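Local coordinates for DUF305 domain-containing protein (Deinococcus radiodurans R1, PDB 3BT5), which is of unknown function but folds as an all-helical bundle and belongs to the DUF305 family, grouped with the ferritin-like proteins, at residues 113-118 and 146-151; 24-29 and 85-90. All blocks are in the same frame, centred on the assembly; numbering follows the deposited sequence. Where two conformers were deposited one is given.

Contact 1 (113-118 and 146-151)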
loop_
_atom_site.group_PDB
_atom_site.type_symbol
_atom_site.label_atom_id
_atom_site.label_comp_id
_atom_site.label_asym_id
_atom_site.label_seq_id
_atom_site.Cartn_x
_atom_site.Cartn_y
_atom_site.Cartn_z
ATOM N N ARG A 113 -5.897 6.163 3.704
ATOM C CA ARG A 113 -6.308 5.199 4.715
ATOM C C ARG A 113 -5.494 3.913 4.577
ATOM O O ARG A 113 -5.086 3.296 5.578
ATOM C CB ARG A 113 -7.819 4.934 4.604
ATOM C CG ARG A 113 -8.406 4.125 5.771
ATOM C CD ARG A 113 -9.869 3.772 5.513
ATOM N NE ARG A 113 -9.999 2.927 4.334
ATOM C CZ ARG A 113 -11.107 2.749 3.618
ATOM N NH1 ARG A 113 -12.236 3.397 3.885
ATOM N NH2 ARG A 113 -11.075 1.941 2.611
ATOM N N HIS A 114 -5.257 3.520 3.338
ATOM C CA HIS A 114 -4.431 2.375 3.021
ATOM C C HIS A 114 -3.037 2.518 3.644
ATOM O O HIS A 114 -2.540 1.609 4.340
ATOM C CB HIS A 114 -4.383 2.265 1.501
ATOM C CG HIS A 114 -3.369 1.329 0.959
ATOM N ND1 HIS A 114 -2.037 1.659 0.857
ATOM C CD2 HIS A 114 -3.495 0.070 0.460
ATOM C CE1 HIS A 114 -1.380 0.646 0.322
ATOM N NE2 HIS A 114 -2.244 -0.330 0.068
ATOM N N HIS A 115 -2.409 3.672 3.442
ATOM C CA HIS A 115 -1.076 3.887 3.977
ATOM C C HIS A 115 -1.081 3.969 5.512
ATOM O O HIS A 115 -0.145 3.512 6.157
ATOM C CB HIS A 115 -0.516 5.199 3.408
ATOM C CG HIS A 115 0.076 5.074 2.032
ATOM N ND1 HIS A 115 -0.330 4.111 1.118
ATOM C CD2 HIS A 115 1.066 5.777 1.429
ATOM C CE1 HIS A 115 0.405 4.224 0.018
ATOM N NE2 HIS A 115 1.250 5.243 0.175
ATOM N N GLN A 116 -2.120 4.550 6.096
ATOM C CA GLN A 116 -2.242 4.558 7.553
ATOM C C GLN A 116 -2.304 3.133 8.079
ATOM O O GLN A 116 -1.722 2.838 9.115
ATOM C CB GLN A 116 -3.459 5.382 8.007
ATOM C CG GLN A 116 -3.280 6.864 7.696
ATOM C CD GLN A 116 -4.545 7.670 7.868
ATOM O OE1 GLN A 116 -5.641 7.158 7.676
ATOM N NE2 GLN A 116 -4.394 8.961 8.180
ATOM N N GLY A 117 -3.017 2.249 7.391
ATOM C CA GLY A 117 -3.066 0.853 7.843
ATOM C C GLY A 117 -1.705 0.189 7.726
ATOM O O GLY A 117 -1.296 -0.556 8.629
ATOM N N ALA A 118 -0.978 0.470 6.643
ATOM C CA ALA A 118 0.381 -0.084 6.478
ATOM C C ALA A 118 1.269 0.373 7.642
ATOM O O ALA A 118 2.003 -0.433 8.228
ATOM C CB ALA A 118 1.000 0.306 5.121
ATOM N N ARG A 146 4.664 7.445 5.278
ATOM C CA ARG A 146 4.402 8.714 5.926
ATOM C C ARG A 146 4.688 9.885 4.982
ATOM O O ARG A 146 3.953 10.868 4.996
ATOM C CB ARG A 146 5.182 8.829 7.247
ATOM C CG ARG A 146 4.580 7.993 8.386
ATOM C CD ARG A 146 5.380 8.094 9.702
ATOM N NE ARG A 146 4.638 7.514 10.826
ATOM C CZ ARG A 146 5.182 7.176 11.999
ATOM N NH1 ARG A 146 6.482 7.310 12.181
ATOM N NH2 ARG A 146 4.434 6.659 12.958
ATOM N N GLY A 147 5.740 9.779 4.167
ATOM C CA GLY A 147 5.995 10.818 3.170
ATOM C C GLY A 147 4.829 10.928 2.196
ATOM O O GLY A 147 4.358 12.021 1.887
ATOM N N GLU A 148 4.359 9.787 1.698
ATOM C CA GLU A 148 3.277 9.807 0.714
ATOM C C GLU A 148 1.956 10.307 1.314
ATOM O O GLU A 148 1.202 11.014 0.643
ATOM C CB GLU A 148 3.127 8.431 0.067
ATOM C CG GLU A 148 4.344 8.127 -0.815
ATOM C CD GLU A 148 4.329 6.755 -1.475
ATOM O OE1 GLU A 148 3.457 5.897 -1.172
ATOM O OE2 GLU A 148 5.223 6.542 -2.334
ATOM N N ILE A 149 1.663 9.923 2.557
ATOM C CA ILE A 149 0.482 10.458 3.227
ATOM C C ILE A 149 0.540 11.987 3.265
ATOM O O ILE A 149 -0.439 12.662 2.957
ATOM C CB ILE A 149 0.353 9.913 4.672
ATOM C CG1 ILE A 149 -0.033 8.425 4.633
ATOM C CG2 ILE A 149 -0.672 10.710 5.469
ATOM C CD1 ILE A 149 0.134 7.770 5.995
ATOM N N ARG A 150 1.681 12.543 3.644
ATOM C CA ARG A 150 1.764 13.994 3.756
ATOM C C ARG A 150 1.524 14.664 2.393
ATOM O O ARG A 150 0.809 15.698 2.280
ATOM C CB ARG A 150 3.115 14.402 4.345
ATOM C CG ARG A 150 3.140 15.868 4.808
ATOM C CD ARG A 150 2.372 16.075 6.118
ATOM N NE ARG A 150 3.079 15.427 7.211
ATOM C CZ ARG A 150 4.065 16.000 7.898
ATOM N NH1 ARG A 150 4.434 17.259 7.629
ATOM N NH2 ARG A 150 4.664 15.320 8.865
ATOM N N THR A 151 2.131 14.120 1.339
ATOM C CA THR A 151 1.875 14.642 -0.002
ATOM C C THR A 151 0.395 14.521 -0.361
ATOM O O THR A 151 -0.218 15.480 -0.842
ATOM C CB THR A 151 2.728 13.901 -1.043
ATOM O OG1 THR A 151 4.124 14.099 -0.746
ATOM C CG2 THR A 151 2.434 14.387 -2.471
#
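His115 NE2 donates to Glu148 OE1 at 2.7 Å, a His-carboxylate hydrogen bond that joins two nearly antiparallel helices, 100-122 and 132-158, of a four-helix bundle consistent with the ferritin-like grouping of the family. The N-H...O angle of 157° makes the bond fairly straight. It lies close to the imidazole plane, and on the carboxylate it uses the anti lone pair, pointing away from OE2. Ring and carboxylate planes differ by 26°, so the two flat groups meet edge to edge, nearly coplanar, rather than one lying over the other. OE2 is engaged as well, by Ser53 OG on helix 41-68, and this second grip should limit rotation of the carboxylate.

The ring is placed by the first torsion of His115, which sets CG anti to the carbonyl carbon (chi1 -82°) and sends the imidazole across to the facing helix. There CD2 also rests against the Glu148 methylene, 3.6 Å from CB. On its other nitrogen, His115 ND1 is hydrogen-bonded in plane to His114 ND1 at 3.0 Å. Because His114 NE2 reaches His23 O on helix 11-37, a continuous polar chain runs through both imidazoles and links all four long helices.

Alongside this polar line, aliphatic packing accompanies the bond where the helices come near. The local axes approach to 9.5 Å, and the backbones come nearest at His115 and Ile149, whose CA atoms are 6.8 Å apart. Ile149 points its longer branch at the base of the histidine, CG1 lying 3.5 Å from His115 CB. Beyond it, toward the exposed margin, the Ile149 and Gln116 side chains run roughly at right angles, and Ile149 CD1 meets Gln116 CG at 3.9 Å.

Contact 2 (24-29 and 85-90)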
loop_
_atom_site.group_PDB
_atom_site.type_symbol
_atom_site.label_atom_id
_atom_site.label_comp_id
_atom_site.label_asym_id
_atom_site.label_seq_id
_atom_site.Cartn_x
_atom_site.Cartn_y
_atom_site.Cartn_z
ATOM N N HIS A 24 0.544 -3.903 -0.279
ATOM C CA HIS A 24 1.164 -3.056 -1.281
ATOM C C HIS A 24 0.553 -3.287 -2.653
ATOM O O HIS A 24 0.400 -2.325 -3.443
ATOM C CB HIS A 24 2.656 -3.362 -1.357
ATOM C CG HIS A 24 3.508 -2.552 -0.425
ATOM N ND1 HIS A 24 3.170 -2.284 0.889
ATOM C CD2 HIS A 24 4.718 -1.973 -0.633
ATOM C CE1 HIS A 24 4.132 -1.556 1.439
ATOM N NE2 HIS A 24 5.083 -1.363 0.540
ATOM N N ALA A 25 0.255 -4.537 -2.993
ATOM C CA ALA A 25 -0.279 -4.807 -4.320
ATOM C C ALA A 25 -1.537 -3.995 -4.586
ATOM O O ALA A 25 -1.795 -3.581 -5.734
ATOM C CB ALA A 25 -0.564 -6.278 -4.510
ATOM N N GLN A 26 -2.341 -3.763 -3.545
ATOM C CA GLN A 26 -3.581 -3.031 -3.777
ATOM C C GLN A 26 -3.321 -1.573 -4.195
ATOM O O GLN A 26 -4.139 -0.967 -4.900
ATOM C CB GLN A 26 -4.514 -3.046 -2.576
ATOM C CG GLN A 26 -5.859 -2.417 -2.945
ATOM C CD GLN A 26 -6.798 -2.341 -1.783
ATOM O OE1 GLN A 26 -6.552 -1.615 -0.823
ATOM N NE2 GLN A 26 -7.902 -3.028 -1.898
ATOM N N ALA A 27 -2.208 -1.005 -3.752
ATOM C CA ALA A 27 -1.890 0.370 -4.147
ATOM C C ALA A 27 -1.857 0.475 -5.677
ATOM O O ALA A 27 -2.213 1.495 -6.263
ATOM C CB ALA A 27 -0.549 0.836 -3.513
ATOM N N LEU A 28 -1.397 -0.590 -6.329
ATOM C CA LEU A 28 -1.361 -0.630 -7.787
ATOM C C LEU A 28 -2.778 -0.623 -8.396
ATOM O O LEU A 28 -3.010 0.047 -9.410
ATOM C CB LEU A 28 -0.549 -1.841 -8.252
ATOM C CG LEU A 28 0.986 -1.802 -8.276
ATOM C CD1 LEU A 28 1.666 -0.854 -7.305
ATOM C CD2 LEU A 28 1.619 -3.209 -8.217
ATOM N N ASP A 29 -3.713 -1.336 -7.761
ATOM C CA ASP A 29 -5.114 -1.396 -8.200
ATOM C C ASP A 29 -5.777 -0.022 -8.034
ATOM O O ASP A 29 -6.675 0.332 -8.790
ATOM C CB ASP A 29 -5.929 -2.388 -7.344
ATOM C CG ASP A 29 -5.542 -3.837 -7.556
ATOM O OD1 ASP A 29 -5.007 -4.157 -8.623
ATOM O OD2 ASP A 29 -5.790 -4.653 -6.633
ATOM N N GLY A 85 -6.983 -1.245 6.494
ATOM C CA GLY A 85 -7.069 0.002 5.729
ATOM C C GLY A 85 -7.154 -0.201 4.231
ATOM O O GLY A 85 -7.157 0.802 3.493
ATOM N N MET A 86 -7.205 -1.465 3.778
ATOM C CA MET A 86 -7.385 -1.724 2.347
ATOM C C MET A 86 -8.771 -1.290 1.870
ATOM O O MET A 86 -9.722 -1.276 2.645
ATOM C CB MET A 86 -7.136 -3.181 2.024
ATOM C CG MET A 86 -5.698 -3.568 2.352
ATOM S SD MET A 86 -5.310 -5.305 2.156
ATOM C CE MET A 86 -5.351 -5.409 0.391
ATOM N N ALA A 87 -8.872 -0.889 0.604
ATOM C CA ALA A 87 -10.145 -0.505 0.023
ATOM C C ALA A 87 -10.997 -1.738 -0.241
ATOM O O ALA A 87 -10.469 -2.802 -0.603
ATOM C CB ALA A 87 -9.888 0.245 -1.291
ATOM N N SER A 88 -12.324 -1.597 -0.096
ATOM C CA SER A 88 -13.177 -2.719 -0.409
ATOM C C SER A 88 -13.269 -2.887 -1.933
ATOM O O SER A 88 -12.923 -2.002 -2.733
ATOM C CB SER A 88 -14.562 -2.495 0.178
ATOM O OG SER A 88 -15.195 -1.451 -0.546
ATOM N N GLU A 89 -13.818 -4.020 -2.326
ATOM C CA GLU A 89 -14.146 -4.268 -3.704
ATOM C C GLU A 89 -14.941 -3.105 -4.342
ATOM O O GLU A 89 -14.612 -2.611 -5.437
ATOM C CB GLU A 89 -14.923 -5.598 -3.740
ATOM C CG GLU A 89 -15.337 -6.100 -5.079
ATOM C CD GLU A 89 -15.799 -7.566 -5.002
ATOM O OE1 GLU A 89 -15.027 -8.468 -5.382
ATOM O OE2 GLU A 89 -16.908 -7.807 -4.503
ATOM N N ALA A 90 -15.998 -2.676 -3.660
ATOM C CA ALA A 90 -16.806 -1.557 -4.125
ATOM C C ALA A 90 -15.997 -0.264 -4.205
ATOM O O ALA A 90 -16.125 0.504 -5.190
ATOM C CB ALA A 90 -18.006 -1.361 -3.239
#
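With CG anti to the backbone N (chi1 -173°) and the next torsion also extended, the Gln26 side chain reaches out from helix 11-37 and lays its amide beside the backbone of Met86 and Ala87. This loop is a short helix-to-helix connection: Gly85, with positive phi, closes helix 78-83 in a Schellman motif, and Ser88 is the N-cap of helix 89-97. Ser88 OG caps a backbone N in the first turn while Glu91 OE1 takes the N-H of Ser88, consistent with a capping box.

Between those two ends, Gln26 holds both main-chain polar groups of Ala87. Ala87 N donates to Gln26 OE1 at 2.8 Å with an N-H...O angle of 153°. In return, Gln26 NE2 donates to Ala87 O at 2.9 Å and 151°. Both donors sit somewhat tilted from the plane of the carbonyl they meet. Two bonds to the two ends of the amide fix its flip, since a reversed amide would set NE2 against the Ala87 N-H and OE1 against the Ala87 carbonyl. With a glutamate in its place, Ala87 O would probably lose its donor and face a carboxylate oxygen instead, weakening the loop's tie to the helix.

Other side chains close in around the pair. Ala87 CB points toward the helix and lies 3.8 Å from Gln26 OE1, while Val92 of helix 89-97 touches both residues. Met86 bends at its last torsion so that its methyl returns to the glutamine stem, with CE 3.9 Å from Gln26 CB. Nearer the backbone, Met86 CA approaches Gln26 OE1 to 3.3 Å.

The centres of the two contacts lie 13 Å apart, and the contacts share no helix: contact 1 pairs helices 100-122 and 132-158, whereas contact 2 ties helix 11-37 to the loop entering helix 89-97. Contact 1 grades from buried histidine to exposed glutamine and relies on side-chain-to-side-chain bonding between regular helices. Contact 2 is mostly buried, and there a side-chain amide serves main-chain groups outside a helix. Segment 113-118 bridges them through His114, which packs on Gln26 and Ala27 of helix 11-37 and brings its CB near Gly85 O at the start of the loop.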